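Local coordinates for DUF7790 domain-containing protein (Leptospira interrogans serogroup Icterohaemorrhagiae serovar copenhageni, PDB 6ULO), which is of unknown function but probably sits at a membrane and carries a domain related to the Rossmann-like NADP-binding folds, at residues A[184-188]-A[189-193]; A[209-212]-A[213-216]; A[223-226]-A[227-231]; A[290-294]-A[295-299]. One frame throughout, in Å; residues are numbered along the deposited sequence.

Contact 1. Residues A[184-188]-A[189-193]; sequences KLAIE and GKILP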
ATOM      1  N   LYS A 184     -16.300  -2.688  -1.980  1.00 11.66           N
ATOM      2  CA  LYS A 184     -17.133  -1.497  -1.886  1.00 11.19           C
ATOM      3  C   LYS A 184     -16.333  -0.245  -2.235  1.00 10.82           C
ATOM      4  O   LYS A 184     -16.767   0.581  -3.055  1.00 11.79           O
ATOM      5  CB  LYS A 184     -17.723  -1.387  -0.487  1.00 12.58           C
ATOM      6  CG  LYS A 184     -18.627  -0.164  -0.339  1.00 15.46           C
ATOM      7  CD  LYS A 184     -19.123  -0.008   1.067  1.00 17.94           C
ATOM      8  CE  LYS A 184     -20.091   1.130   1.232  1.00 24.03           C
ATOM      9  NZ  LYS A 184     -20.136   1.547   2.652  1.00 28.72           N
ATOM     10  N   LEU A 185     -15.128  -0.107  -1.672  1.00 11.03           N
ATOM     11  CA  LEU A 185     -14.259   1.010  -2.054  1.00 11.19           C
ATOM     12  C   LEU A 185     -13.966   0.996  -3.548  1.00 10.53           C
ATOM     13  O   LEU A 185     -13.957   2.054  -4.192  1.00 11.34           O
ATOM     14  CB  LEU A 185     -12.955   0.974  -1.263  1.00 11.84           C
ATOM     15  CG  LEU A 185     -13.075   1.108   0.254  1.00 13.26           C
ATOM     16  CD1 LEU A 185     -11.653   1.096   0.884  1.00 13.44           C
ATOM     17  CD2 LEU A 185     -13.835   2.394   0.647  1.00 14.07           C
ATOM     18  N   ALA A 186     -13.698  -0.189  -4.118  1.00 10.59           N
ATOM     19  CA  ALA A 186     -13.379  -0.263  -5.540  1.00 11.14           C
ATOM     20  C   ALA A 186     -14.541   0.244  -6.373  1.00 10.72           C
ATOM     21  O   ALA A 186     -14.350   1.039  -7.296  1.00 10.88           O
ATOM     22  CB  ALA A 186     -12.992  -1.680  -5.939  1.00 11.68           C
ATOM     23  N   ILE A 187     -15.753  -0.235  -6.067  1.00 11.19           N
ATOM     24  CA  ILE A 187     -16.948   0.169  -6.797  1.00 11.53           C
ATOM     25  C   ILE A 187     -17.152   1.680  -6.711  1.00 11.82           C
ATOM     26  O   ILE A 187     -17.595   2.312  -7.678  1.00 12.74           O
ATOM     27  CB  ILE A 187     -18.163  -0.616  -6.258  1.00 12.41           C
ATOM     28  CG1 ILE A 187     -18.079  -2.046  -6.737  1.00 12.80           C
ATOM     29  CG2 ILE A 187     -19.485   0.025  -6.735  1.00 13.67           C
ATOM     30  CD1 ILE A 187     -19.111  -2.970  -6.081  1.00 13.65           C
ATOM     31  N   GLU A 188     -16.863   2.272  -5.565  1.00 11.20           N
ATOM     32  CA  GLU A 188     -17.093   3.684  -5.314  1.00 11.43           C
ATOM     33  C   GLU A 188     -16.009   4.583  -5.870  1.00 11.30           C
ATOM     34  O   GLU A 188     -16.114   5.800  -5.714  1.00 12.84           O
ATOM     35  CB  GLU A 188     -17.272   3.895  -3.799  1.00 12.13           C
ATOM     36  CG  GLU A 188     -18.581   3.288  -3.336  1.00 12.48           C
ATOM     37  CD  GLU A 188     -18.807   3.287  -1.838  1.00 13.79           C
ATOM     38  OE1 GLU A 188     -17.858   3.485  -1.054  1.00 14.28           O
ATOM     39  OE2 GLU A 188     -19.970   3.022  -1.442  1.00 15.07           O
ATOM     40  N   GLY A 189     -14.980   4.038  -6.511  1.00 11.21           N
ATOM     41  CA  GLY A 189     -13.919   4.860  -7.041  1.00 11.73           C
ATOM     42  C   GLY A 189     -12.951   5.343  -5.987  1.00 10.98           C
ATOM     43  O   GLY A 189     -12.184   6.287  -6.224  1.00 12.67           O
ATOM     44  N   LYS A 190     -12.934   4.694  -4.826  1.00 10.44           N
ATOM     45  CA  LYS A 190     -12.148   5.134  -3.688  1.00 10.22           C
ATOM     46  C   LYS A 190     -10.807   4.456  -3.579  1.00 10.42           C
ATOM     47  O   LYS A 190     -10.104   4.712  -2.595  1.00 11.42           O
ATOM     48  CB  LYS A 190     -12.951   4.943  -2.405  1.00 10.60           C
ATOM     49  CG  LYS A 190     -14.231   5.772  -2.337  1.00 11.58           C
ATOM     50  CD  LYS A 190     -15.022   5.444  -1.091  1.00 11.36           C
ATOM     51  CE  LYS A 190     -16.189   6.384  -0.917  1.00 12.45           C
ATOM     52  NZ  LYS A 190     -17.067   5.875   0.183  1.00 13.97           N
ATOM     53  N   ILE A 191     -10.432   3.635  -4.553  1.00 10.16           N
ATOM     54  CA  ILE A 191      -9.086   3.062  -4.626  1.00 10.13           C
ATOM     55  C   ILE A 191      -8.469   3.666  -5.867  1.00 10.26           C
ATOM     56  O   ILE A 191      -8.983   3.451  -6.978  1.00 11.10           O
ATOM     57  CB  ILE A 191      -9.087   1.522  -4.710  1.00 10.41           C
ATOM     58  CG1 ILE A 191      -9.988   0.921  -3.642  1.00 11.61           C
ATOM     59  CG2 ILE A 191      -7.644   1.033  -4.586  1.00 11.36           C
ATOM     60  CD1 ILE A 191     -10.024  -0.617  -3.658  1.00 11.99           C
ATOM     61  N   LEU A 192      -7.400   4.435  -5.678  1.00 10.61           N
ATOM     62  CA  LEU A 192      -6.885   5.327  -6.715  1.00 10.88           C
ATOM     63  C   LEU A 192      -5.421   5.020  -6.959  1.00 10.00           C
ATOM     64  O   LEU A 192      -4.547   5.446  -6.174  1.00 11.03           O
ATOM     65  CB  LEU A 192      -7.065   6.796  -6.336  1.00 12.38           C
ATOM     66  CG  LEU A 192      -8.527   7.176  -6.073  1.00 15.03           C
ATOM     67  CD1 LEU A 192      -8.727   7.375  -4.586  1.00 17.36           C
ATOM     68  CD2 LEU A 192      -8.902   8.443  -6.802  1.00 16.92           C
ATOM     69  N   PRO A 193      -5.094   4.338  -8.053  1.00 10.93           N
ATOM     70  CA  PRO A 193      -3.685   4.145  -8.406  1.00 10.76           C
ATOM     71  C   PRO A 193      -3.139   5.395  -9.054  1.00 10.68           C
ATOM     72  O   PRO A 193      -3.716   5.898 -10.019  1.00 12.91           O
ATOM     73  CB  PRO A 193      -3.718   2.997  -9.413  1.00 13.09           C
ATOM     74  CG  PRO A 193      -5.136   2.609  -9.593  1.00 16.77           C
ATOM     75  CD  PRO A 193      -6.005   3.661  -8.996  1.00 13.06           C
TER
HETATM   76  O   HOH W   1     -11.820   2.452  -6.945  1.00 12.72           O
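Gly189 N bonds to Ala186 O at 3.2 Å, coming in from above the carbonyl plane, and it does so at the point where the chain leaves helix 176-187. With a phi of 77° the glycine turns the backbone out of the helical path. Lys190 N then reaches back to Leu185 O at 2.9 Å with an N-H...O angle of 158°, and this pair of backward bonds with a glycine at positive phi makes a Schellman motif. The side chain of Lys190 runs out extended past CG and crosses Leu185 at about a right angle, its CD 3.7 Å from Leu185 CD2. Its ammonium forms a salt bridge, NZ to Glu188 OE1 at 2.8 Å, meeting that oxygen from above the carboxylate plane. Glu20 of helix 18-28 gives NZ a second acidic partner, which probably steadies the ammonium charge. The Schellman turn here joins a helix to strand 191-195, an edge of the mixed sheet, as in the crossovers of Rossmann-like folds. Ile191 opens that strand and turns back against the helix: CG1 lies 3.8 Å from Leu185 CB, and CD1, carried on by a chi2 of -179°, lies 3.9 Å from Ala186 CB. A water accepts from Ile191 N and donates to Ala186 O, a carbonyl that also takes a bond from Gln108. One residue on, Leu192 pairs through its backbone with Ile87 and Leu89 of the neighbouring strand.

Contact 2. Residues A[209-212]-A[213-216]; sequences NTLK and KIGR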
ATOM      1  N   ASN A 209      -1.786  18.240  -0.162  1.00 13.07           N
ATOM      2  CA  ASN A 209      -2.568  19.435  -0.498  1.00 13.67           C
ATOM      3  C   ASN A 209      -4.012  19.076  -0.838  1.00 13.41           C
ATOM      4  O   ASN A 209      -4.945  19.785  -0.441  1.00 14.21           O
ATOM      5  CB  ASN A 209      -1.923  20.175  -1.654  1.00 14.70           C
ATOM      6  CG  ASN A 209      -0.603  20.786  -1.262  1.00 15.46           C
ATOM      7  OD1 ASN A 209      -0.351  21.048  -0.087  1.00 15.10           O
ATOM      8  ND2 ASN A 209       0.235  21.040  -2.245  1.00 16.23           N
ATOM      9  N   THR A 210      -4.218  17.969  -1.559  1.00 12.71           N
ATOM     10  CA  THR A 210      -5.565  17.534  -1.881  1.00 13.00           C
ATOM     11  C   THR A 210      -6.347  17.206  -0.624  1.00 13.65           C
ATOM     12  O   THR A 210      -7.497  17.631  -0.461  1.00 14.48           O
ATOM     13  CB  THR A 210      -5.481  16.310  -2.795  1.00 13.51           C
ATOM     14  OG1 THR A 210      -4.966  16.701  -4.077  1.00 13.55           O
ATOM     15  CG2 THR A 210      -6.857  15.647  -2.940  1.00 14.69           C
ATOM     16  N   LEU A 211      -5.739  16.454   0.286  1.00 13.03           N
ATOM     17  CA  LEU A 211      -6.420  16.074   1.517  1.00 13.31           C
ATOM     18  C   LEU A 211      -6.713  17.294   2.377  1.00 13.22           C
ATOM     19  O   LEU A 211      -7.804  17.399   2.954  1.00 14.39           O
ATOM     20  CB  LEU A 211      -5.579  15.059   2.282  1.00 13.57           C
ATOM     21  CG  LEU A 211      -5.469  13.703   1.577  1.00 14.79           C
ATOM     22  CD1 LEU A 211      -4.749  12.675   2.451  1.00 15.65           C
ATOM     23  CD2 LEU A 211      -6.841  13.140   1.156  1.00 15.89           C
ATOM     24  N   LYS A 212      -5.769  18.242   2.455  1.00 14.19           N
ATOM     25  CA  LYS A 212      -6.041  19.494   3.168  1.00 15.98           C
ATOM     26  C   LYS A 212      -7.244  20.228   2.576  1.00 17.00           C
ATOM     27  O   LYS A 212      -8.102  20.750   3.310  1.00 18.29           O
ATOM     28  CB  LYS A 212      -4.792  20.372   3.185  1.00 15.16           C
ATOM     29  CG  LYS A 212      -3.791  19.862   4.229  1.00 14.50           C
ATOM     30  CD  LYS A 212      -2.451  20.542   4.101  1.00 15.35           C
ATOM     31  CE  LYS A 212      -1.555  20.175   5.252  1.00 16.06           C
ATOM     32  NZ  LYS A 212      -0.207  20.803   5.168  1.00 16.88           N
ATOM     33  N   LYS A 213      -7.341  20.257   1.245  1.00 16.94           N
ATOM     34  CA  LYS A 213      -8.426  20.986   0.602  1.00 19.06           C
ATOM     35  C   LYS A 213      -9.775  20.372   0.943  1.00 19.96           C
ATOM     36  O   LYS A 213     -10.765  21.091   1.103  1.00 20.72           O
ATOM     37  CB  LYS A 213      -8.201  21.039  -0.917  1.00 20.46           C
ATOM     38  CG  LYS A 213      -9.286  21.785  -1.700  1.00 23.69           C
ATOM     39  CD  LYS A 213      -9.473  23.218  -1.191  1.00 27.19           C
ATOM     40  CE  LYS A 213     -10.309  24.069  -2.159  1.00 29.92           C
ATOM     41  NZ  LYS A 213     -10.812  25.335  -1.546  1.00 31.66           N
ATOM     42  N   ILE A 214      -9.848  19.043   1.059  1.00 19.37           N
ATOM     43  CA  ILE A 214     -11.124  18.398   1.356  1.00 19.96           C
ATOM     44  C   ILE A 214     -11.323  18.139   2.841  1.00 19.65           C
ATOM     45  O   ILE A 214     -12.322  17.520   3.218  1.00 20.03           O
ATOM     46  CB  ILE A 214     -11.316  17.101   0.550  1.00 20.67           C
ATOM     47  CG1 ILE A 214     -10.295  16.033   0.958  1.00 20.81           C
ATOM     48  CG2 ILE A 214     -11.251  17.417  -0.948  1.00 21.92           C
ATOM     49  CD1 ILE A 214     -10.541  14.649   0.323  1.00 21.37           C
ATOM     50  N   GLY A 215     -10.408  18.586   3.692  1.00 18.35           N
ATOM     51  CA  GLY A 215     -10.568  18.438   5.123  1.00 17.22           C
ATOM     52  C   GLY A 215     -10.404  17.036   5.659  1.00 17.04           C
ATOM     53  O   GLY A 215     -11.015  16.712   6.683  1.00 20.14           O
ATOM     54  N   ARG A 216      -9.563  16.218   5.033  1.00 15.55           N
ATOM     55  CA  ARG A 216      -9.337  14.858   5.496  0.52 14.88           C
ATOM     56  C   ARG A 216      -7.877  14.656   5.875  1.00 14.17           C
ATOM     57  O   ARG A 216      -7.015  15.532   5.686  1.00 14.64           O
ATOM     58  CB  ARG A 216      -9.819  13.840   4.458  0.52 15.79           C
ATOM     59  CG  ARG A 216     -11.307  13.898   4.382  0.52 17.08           C
ATOM     60  CD  ARG A 216     -11.898  12.942   3.426  0.52 17.54           C
ATOM     61  NE  ARG A 216     -13.338  13.186   3.383  0.52 18.07           N
ATOM     62  CZ  ARG A 216     -14.232  12.518   4.109  0.52 18.94           C
ATOM     63  NH1 ARG A 216     -13.830  11.542   4.919  0.52 19.50           N
ATOM     64  NH2 ARG A 216     -15.533  12.810   4.012  0.52 20.33           N
TER
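Ile214 folds its longer branch back over the end of the helix: with chi1 at 66°, CG1 sits between the backbone N and the carbonyl carbon, 3.5 Å from Leu211 O as well as from Thr210 O. The chain continues extended from there, bringing CD1 to 4.1 Å from Leu211 CD2. The other branch, CG2, lies a little farther from Thr210 O, at 3.8 Å. Leu211 is turned differently, its CG anti to the carbonyl carbon at a chi1 of -68°, and the two side chains slant across each other toward helix 18-28, where Leu27 meets the leucine and Ile23 and Lys26 meet the isoleucine. The backbone here closes helix 203-214 with a Schellman motif: Arg216 N bonds to Leu211 O at 3.0 Å, and the N of Gly215, a residue with positive phi, bonds to Lys212 O at 3.2 Å from above the carbonyl plane. Ile214 N keeps the ordinary helical bond to Thr210 O, 3.1 Å, and adds a weak one to Leu211 O. Lys213 rests CB 3.5 Å from Asn209 O before its chain bends at chi2 (56°) and leads away. On the preceding turn Asn209 OD1 and Lys212 NZ both bond to the side chain of Asn242, while Thr210 OG1 has Thr30 and Gly206 O for partners.

Contact 3. Residues A[223-226]-A[227-231]; sequences FSNA and EEYFA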
ATOM      1  N   PHE A 223       5.271   2.233   3.402  1.00 10.34           N
ATOM      2  CA  PHE A 223       6.477   2.362   2.596  1.00 10.36           C
ATOM      3  C   PHE A 223       7.092   1.038   2.187  1.00 11.08           C
ATOM      4  O   PHE A 223       8.121   1.056   1.525  1.00 11.72           O
ATOM      5  CB  PHE A 223       7.549   3.153   3.337  1.00 10.75           C
ATOM      6  CG  PHE A 223       7.155   4.577   3.644  1.00 11.41           C
ATOM      7  CD1 PHE A 223       6.693   5.437   2.646  1.00 11.72           C
ATOM      8  CD2 PHE A 223       7.262   5.076   4.950  1.00 12.30           C
ATOM      9  CE1 PHE A 223       6.374   6.775   2.949  1.00 13.09           C
ATOM     10  CE2 PHE A 223       6.946   6.407   5.244  1.00 13.05           C
ATOM     11  CZ  PHE A 223       6.508   7.240   4.251  1.00 12.41           C
ATOM     12  N   SER A 224       6.560  -0.107   2.636  1.00 10.57           N
ATOM     13  CA  SER A 224       7.285  -1.365   2.472  1.00 10.33           C
ATOM     14  C   SER A 224       8.694  -1.164   3.011  1.00 11.31           C
ATOM     15  O   SER A 224       8.845  -0.472   4.015  1.00 11.80           O
ATOM     16  CB  SER A 224       7.190  -1.846   1.015  1.00 11.01           C
ATOM     17  OG  SER A 224       7.821  -3.115   0.863  1.00 12.84           O
ATOM     18  N   ASN A 225       9.713  -1.692   2.337  1.00 10.99           N
ATOM     19  CA  ASN A 225      11.092  -1.406   2.718  1.00 12.14           C
ATOM     20  C   ASN A 225      11.725  -0.394   1.783  1.00 12.19           C
ATOM     21  O   ASN A 225      12.960  -0.348   1.663  1.00 12.88           O
ATOM     22  CB  ASN A 225      11.944  -2.686   2.825  1.00 13.14           C
ATOM     23  CG  ASN A 225      12.263  -3.294   1.484  1.00 14.10           C
ATOM     24  OD1 ASN A 225      11.383  -3.329   0.593  1.00 15.37           O
ATOM     25  ND2 ASN A 225      13.487  -3.813   1.320  1.00 15.28           N
ATOM     26  N   ALA A 226      10.903   0.450   1.134  1.00 12.09           N
ATOM     27  CA  ALA A 226      11.448   1.401   0.167  1.00 12.90           C
ATOM     28  C   ALA A 226      12.492   2.326   0.780  1.00 13.70           C
ATOM     29  O   ALA A 226      13.436   2.719   0.086  1.00 13.62           O
ATOM     30  CB  ALA A 226      10.317   2.229  -0.438  1.00 13.25           C
ATOM     31  N   GLU A 227      12.354   2.657   2.074  1.00 13.14           N
ATOM     32  CA  GLU A 227      13.294   3.575   2.700  1.00 13.12           C
ATOM     33  C   GLU A 227      14.681   2.964   2.818  1.00 13.67           C
ATOM     34  O   GLU A 227      15.636   3.700   3.040  1.00 14.00           O
ATOM     35  CB  GLU A 227      12.794   4.003   4.081  1.00 12.73           C
ATOM     36  CG  GLU A 227      11.479   4.803   4.089  1.00 13.45           C
ATOM     37  CD  GLU A 227      10.841   4.743   5.447  1.00 13.15           C
ATOM     38  OE1 GLU A 227      10.229   3.695   5.738  1.00 13.14           O
ATOM     39  OE2 GLU A 227      10.970   5.704   6.234  1.00 13.22           O
ATOM     40  N   GLU A 228      14.813   1.644   2.705  1.00 14.36           N
ATOM     41  CA  GLU A 228      16.142   1.051   2.731  1.00 14.34           C
ATOM     42  C   GLU A 228      16.989   1.466   1.543  1.00 15.83           C
ATOM     43  O   GLU A 228      18.207   1.230   1.557  1.00 17.71           O
ATOM     44  CB  GLU A 228      16.024  -0.473   2.770  1.00 14.69           C
ATOM     45  CG  GLU A 228      15.339  -0.979   4.027  1.00 14.56           C
ATOM     46  CD  GLU A 228      15.716  -2.409   4.361  1.00 15.43           C
ATOM     47  OE1 GLU A 228      15.288  -3.330   3.638  1.00 15.76           O
ATOM     48  OE2 GLU A 228      16.431  -2.613   5.370  1.00 15.98           O
ATOM     49  N   TYR A 229      16.398   2.094   0.524  1.00 15.78           N
ATOM     50  CA  TYR A 229      17.123   2.486  -0.677  1.00 17.67           C
ATOM     51  C   TYR A 229      17.605   3.933  -0.672  1.00 17.74           C
ATOM     52  O   TYR A 229      18.237   4.356  -1.653  1.00 19.33           O
ATOM     53  CB  TYR A 229      16.254   2.242  -1.915  1.00 20.33           C
ATOM     54  CG  TYR A 229      16.011   0.794  -2.170  1.00 23.80           C
ATOM     55  CD1 TYR A 229      16.768   0.106  -3.106  1.00 26.77           C
ATOM     56  CD2 TYR A 229      15.029   0.091  -1.460  1.00 24.49           C
ATOM     57  CE1 TYR A 229      16.558  -1.235  -3.342  1.00 28.23           C
ATOM     58  CE2 TYR A 229      14.814  -1.264  -1.689  1.00 26.70           C
ATOM     59  CZ  TYR A 229      15.590  -1.917  -2.632  1.00 28.65           C
ATOM     60  OH  TYR A 229      15.397  -3.255  -2.883  1.00 30.60           O
ATOM     61  N   PHE A 230      17.348   4.707   0.386  1.00 15.51           N
ATOM     62  CA  PHE A 230      17.750   6.118   0.337  1.00 15.75           C
ATOM     63  C   PHE A 230      17.919   6.697   1.736  1.00 16.62           C
ATOM     64  O   PHE A 230      17.226   6.308   2.674  1.00 16.19           O
ATOM     65  CB  PHE A 230      16.754   6.981  -0.468  1.00 16.33           C
ATOM     66  CG  PHE A 230      15.298   6.870  -0.020  1.00 15.39           C
ATOM     67  CD1 PHE A 230      14.805   7.621   1.049  1.00 15.72           C
ATOM     68  CD2 PHE A 230      14.418   6.034  -0.701  1.00 15.17           C
ATOM     69  CE1 PHE A 230      13.458   7.543   1.413  1.00 16.17           C
ATOM     70  CE2 PHE A 230      13.090   5.952  -0.344  1.00 14.59           C
ATOM     71  CZ  PHE A 230      12.612   6.698   0.715  1.00 15.19           C
ATOM     72  N   ALA A 231      18.822   7.665   1.846  1.00 17.54           N
ATOM     73  CA  ALA A 231      18.779   8.607   2.951  1.00 17.31           C
ATOM     74  C   ALA A 231      17.712   9.646   2.625  1.00 16.49           C
ATOM     75  O   ALA A 231      17.550  10.029   1.469  1.00 18.18           O
ATOM     76  CB  ALA A 231      20.149   9.265   3.145  1.00 18.12           C
TER
HETATM   77  O   HOH W   2      10.627   1.627   4.112  1.00 12.39           O
HETATM   78  O   HOH W   3      13.911  -5.114  -1.273  1.00 49.05           O
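Glu227 OE1 is gripped by a water at 2.7 Å and by Arg253 of strand 249-255 in a salt bridge, while Phe223 CD2 lies 3.4 Å from it. The same water accepts from Glu227 N and donates to Ser224 O, so it ties the carboxylate to the turn before it. The carboxylate and the Phe223 ring are turned 52° against each other, and Tyr232 OH takes the other oxygen, OE2. These residues follow strand 218-222: a type II' beta turn from Phe223 to Ala226 leads straight into a short 3-10 segment, whose bonds run from Glu228 N to Asn225 O, 2.9 Å, and from Tyr229 N to Ala226 O, 3.1 Å. Asn225 swings its amide between backbone N and carbonyl carbon (chi1 72°), and ND2 meets the anti lone pair of Glu228 OE1 at 3.0 Å. The bond is nearly straight at 169° and OE1 lies in the amide plane; Ser256 OG is a further partner of that oxygen. A second water links ND2 to Tyr229 OH. Ala226 O lies in the plane of the Tyr229 ring at its edge, 3.4 Å from CD2, while Phe230 CE2 comes within 3.3 Å of Ala226 O and the Phe230 ring lays one face over Glu227 CA.

Contact 4. Residues A[290-294]-A[295-299]; sequences LSSGK and PGLRS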
ATOM      1  N   LEU A 290      12.114  13.530  10.679  1.00 14.95           N
ATOM      2  CA  LEU A 290      12.450  14.122   9.384  1.00 14.09           C
ATOM      3  C   LEU A 290      12.837  15.589   9.501  1.00 15.42           C
ATOM      4  O   LEU A 290      13.563  16.089   8.639  1.00 18.34           O
ATOM      5  CB  LEU A 290      11.276  13.947   8.429  1.00 14.21           C
ATOM      6  CG  LEU A 290      10.945  12.504   8.023  1.00 14.11           C
ATOM      7  CD1 LEU A 290       9.727  12.563   7.136  1.00 13.99           C
ATOM      8  CD2 LEU A 290      12.144  11.900   7.322  1.00 15.30           C
ATOM      9  N   SER A 291      12.338  16.293  10.512  1.00 14.26           N
ATOM     10  CA  SER A 291      12.637  17.710  10.676  0.56 14.82           C
ATOM     11  C   SER A 291      13.940  17.952  11.420  1.00 15.34           C
ATOM     12  O   SER A 291      14.402  19.085  11.451  1.00 16.73           O
ATOM     13  CB  SER A 291      11.502  18.407  11.443  0.56 14.84           C
ATOM     14  OG  SER A 291      11.442  17.977  12.791  0.56 15.20           O
ATOM     15  N   SER A 292      14.527  16.911  12.027  1.00 16.76           N
ATOM     16  CA  SER A 292      15.650  17.043  12.951  1.00 20.15           C
ATOM     17  C   SER A 292      16.967  17.442  12.288  1.00 22.82           C
ATOM     18  O   SER A 292      17.855  17.935  12.986  1.00 24.86           O
ATOM     19  CB  SER A 292      15.849  15.711  13.693  1.00 21.49           C
ATOM     20  OG  SER A 292      16.396  14.687  12.844  1.00 22.43           O
ATOM     21  N   GLY A 293      17.123  17.242  10.979  1.00 23.25           N
ATOM     22  CA  GLY A 293      18.379  17.577  10.335  1.00 25.66           C
ATOM     23  C   GLY A 293      19.524  16.632  10.618  1.00 26.72           C
ATOM     24  O   GLY A 293      20.678  16.997  10.385  1.00 28.72           O
ATOM     25  N   LYS A 294      19.253  15.430  11.104  1.00 25.04           N
ATOM     26  CA  LYS A 294      20.344  14.488  11.325  1.00 25.33           C
ATOM     27  C   LYS A 294      20.949  14.129   9.972  1.00 25.15           C
ATOM     28  O   LYS A 294      20.236  13.603   9.112  1.00 24.37           O
ATOM     29  CB  LYS A 294      19.857  13.223  12.042  1.00 26.15           C
ATOM     30  CG  LYS A 294      19.517  13.438  13.508  1.00 27.55           C
ATOM     31  CD  LYS A 294      18.730  12.275  14.083  1.00 28.72           C
ATOM     32  CE  LYS A 294      18.562  12.388  15.588  1.00 30.56           C
ATOM     33  NZ  LYS A 294      19.761  11.924  16.343  1.00 31.55           N
ATOM     34  N   PRO A 295      22.235  14.380   9.741  1.00 26.08           N
ATOM     35  CA  PRO A 295      22.782  14.164   8.393  1.00 26.60           C
ATOM     36  C   PRO A 295      22.738  12.693   8.005  1.00 25.20           C
ATOM     37  O   PRO A 295      23.118  11.813   8.783  1.00 26.65           O
ATOM     38  CB  PRO A 295      24.221  14.687   8.499  1.00 28.12           C
ATOM     39  CG  PRO A 295      24.494  14.735   9.950  1.00 29.04           C
ATOM     40  CD  PRO A 295      23.209  15.013  10.643  1.00 27.85           C
ATOM     41  N   GLY A 296      22.258  12.430   6.796  1.00 22.75           N
ATOM     42  CA  GLY A 296      22.289  11.059   6.350  1.00 21.59           C
ATOM     43  C   GLY A 296      21.287  10.150   7.020  1.00 19.46           C
ATOM     44  O   GLY A 296      21.383   8.931   6.857  1.00 20.22           O
ATOM     45  N   LEU A 297      20.293  10.709   7.721  1.00 17.73           N
ATOM     46  CA  LEU A 297      19.281   9.901   8.399  1.00 15.96           C
ATOM     47  C   LEU A 297      18.572   8.967   7.432  1.00 15.96           C
ATOM     48  O   LEU A 297      18.203   9.345   6.313  1.00 16.66           O
ATOM     49  CB  LEU A 297      18.236  10.813   9.053  1.00 16.56           C
ATOM     50  CG  LEU A 297      17.197  10.119   9.933  1.00 16.33           C
ATOM     51  CD1 LEU A 297      17.895   9.564  11.191  1.00 16.59           C
ATOM     52  CD2 LEU A 297      16.068  11.100  10.274  1.00 16.78           C
ATOM     53  N   ARG A 298      18.371   7.741   7.901  1.00 15.74           N
ATOM     54  CA  ARG A 298      17.709   6.664   7.178  1.00 16.14           C
ATOM     55  C   ARG A 298      16.794   5.942   8.154  1.00 15.96           C
ATOM     56  O   ARG A 298      16.951   6.069   9.371  1.00 16.00           O
ATOM     57  CB  ARG A 298      18.743   5.633   6.680  1.00 17.65           C
ATOM     58  CG  ARG A 298      19.558   6.088   5.488  1.00 18.51           C
ATOM     59  CD  ARG A 298      20.793   5.206   5.270  1.00 19.59           C
ATOM     60  NE  ARG A 298      21.589   5.649   4.132  1.00 21.05           N
ATOM     61  CZ  ARG A 298      21.403   5.274   2.870  1.00 21.70           C
ATOM     62  NH1 ARG A 298      20.439   4.419   2.549  1.00 20.71           N
ATOM     63  NH2 ARG A 298      22.199   5.744   1.919  1.00 23.40           N
ATOM     64  N   SER A 299      15.846   5.153   7.621  1.00 15.60           N
ATOM     65  CA  SER A 299      14.915   4.439   8.502  1.00 14.95           C
ATOM     66  C   SER A 299      15.649   3.567   9.532  1.00 16.04           C
ATOM     67  O   SER A 299      15.185   3.439  10.667  1.00 16.52           O
ATOM     68  CB  SER A 299      13.905   3.606   7.699  1.00 14.96           C
ATOM     69  OG  SER A 299      14.544   2.615   6.933  1.00 14.85           O
TER
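Leu297 sends CG away from its backbone N, with chi1 at -173°, while Lys294 holds its CG next to its own N at -72°; between them these torsions lay the lysine stem slantwise beside the leucine, Lys294 CD 4.1 Å from Leu297 CD1. Closer in, Leu297 CB rests 3.4 Å from Lys294 O. Leu297 N also donates to Lys294 O, at 3.2 Å, from above the carbonyl plane. The lysine chain stays extended as far as CE and then bends at chi4, which carries NZ away from the leucine to a salt bridge with Glu305 of helix 299-306. Two residues before the lysine, Ser292 places its OG 4.4 Å from Leu297 CD2; the hydroxyl is held chiefly by Trp289 O in the last turn of helix 283-291 and takes a weak bond from Lys294 N at 3.4 Å. Leu297 is buried, and its backbone also pairs with Tyr232, whereas Pro295 and Gly296 stand at the surface. Gly293, at positive phi, is where the chain departs from helical geometry. Residues Lys294 to Leu297 then form a type II beta turn, with Pro295 and the positive-phi Gly296 at its two central positions, the classic Pro-Gly sequence for this turn, here joining helix 283-291 to helix 299-306, with Arg298 at its N-cap position.

How the contacts relate
All four contacts are local and follow one another along the chain, so none nests in or crosses another. Contact 1 closes the turn from helix 176-187 into strand 191-195, an outermost strand of the mixed sheet. Contact 2 ends the next helix, 203-214, before strand 218-222; its centre is about 18 Å from that of contact 1, and both pack against helix 18-28. Contact 3 begins the loop from strand 218-222 toward helix 234-241, across the chain's centre from contact 1. Contact 4 joins helices 283-291 and 299-306. Contacts 3 and 4 touch despite their separation in sequence: Ser299 OG packs 3.6 Å from Glu227 CB, and Arg298 lies along Phe230 and Ala231.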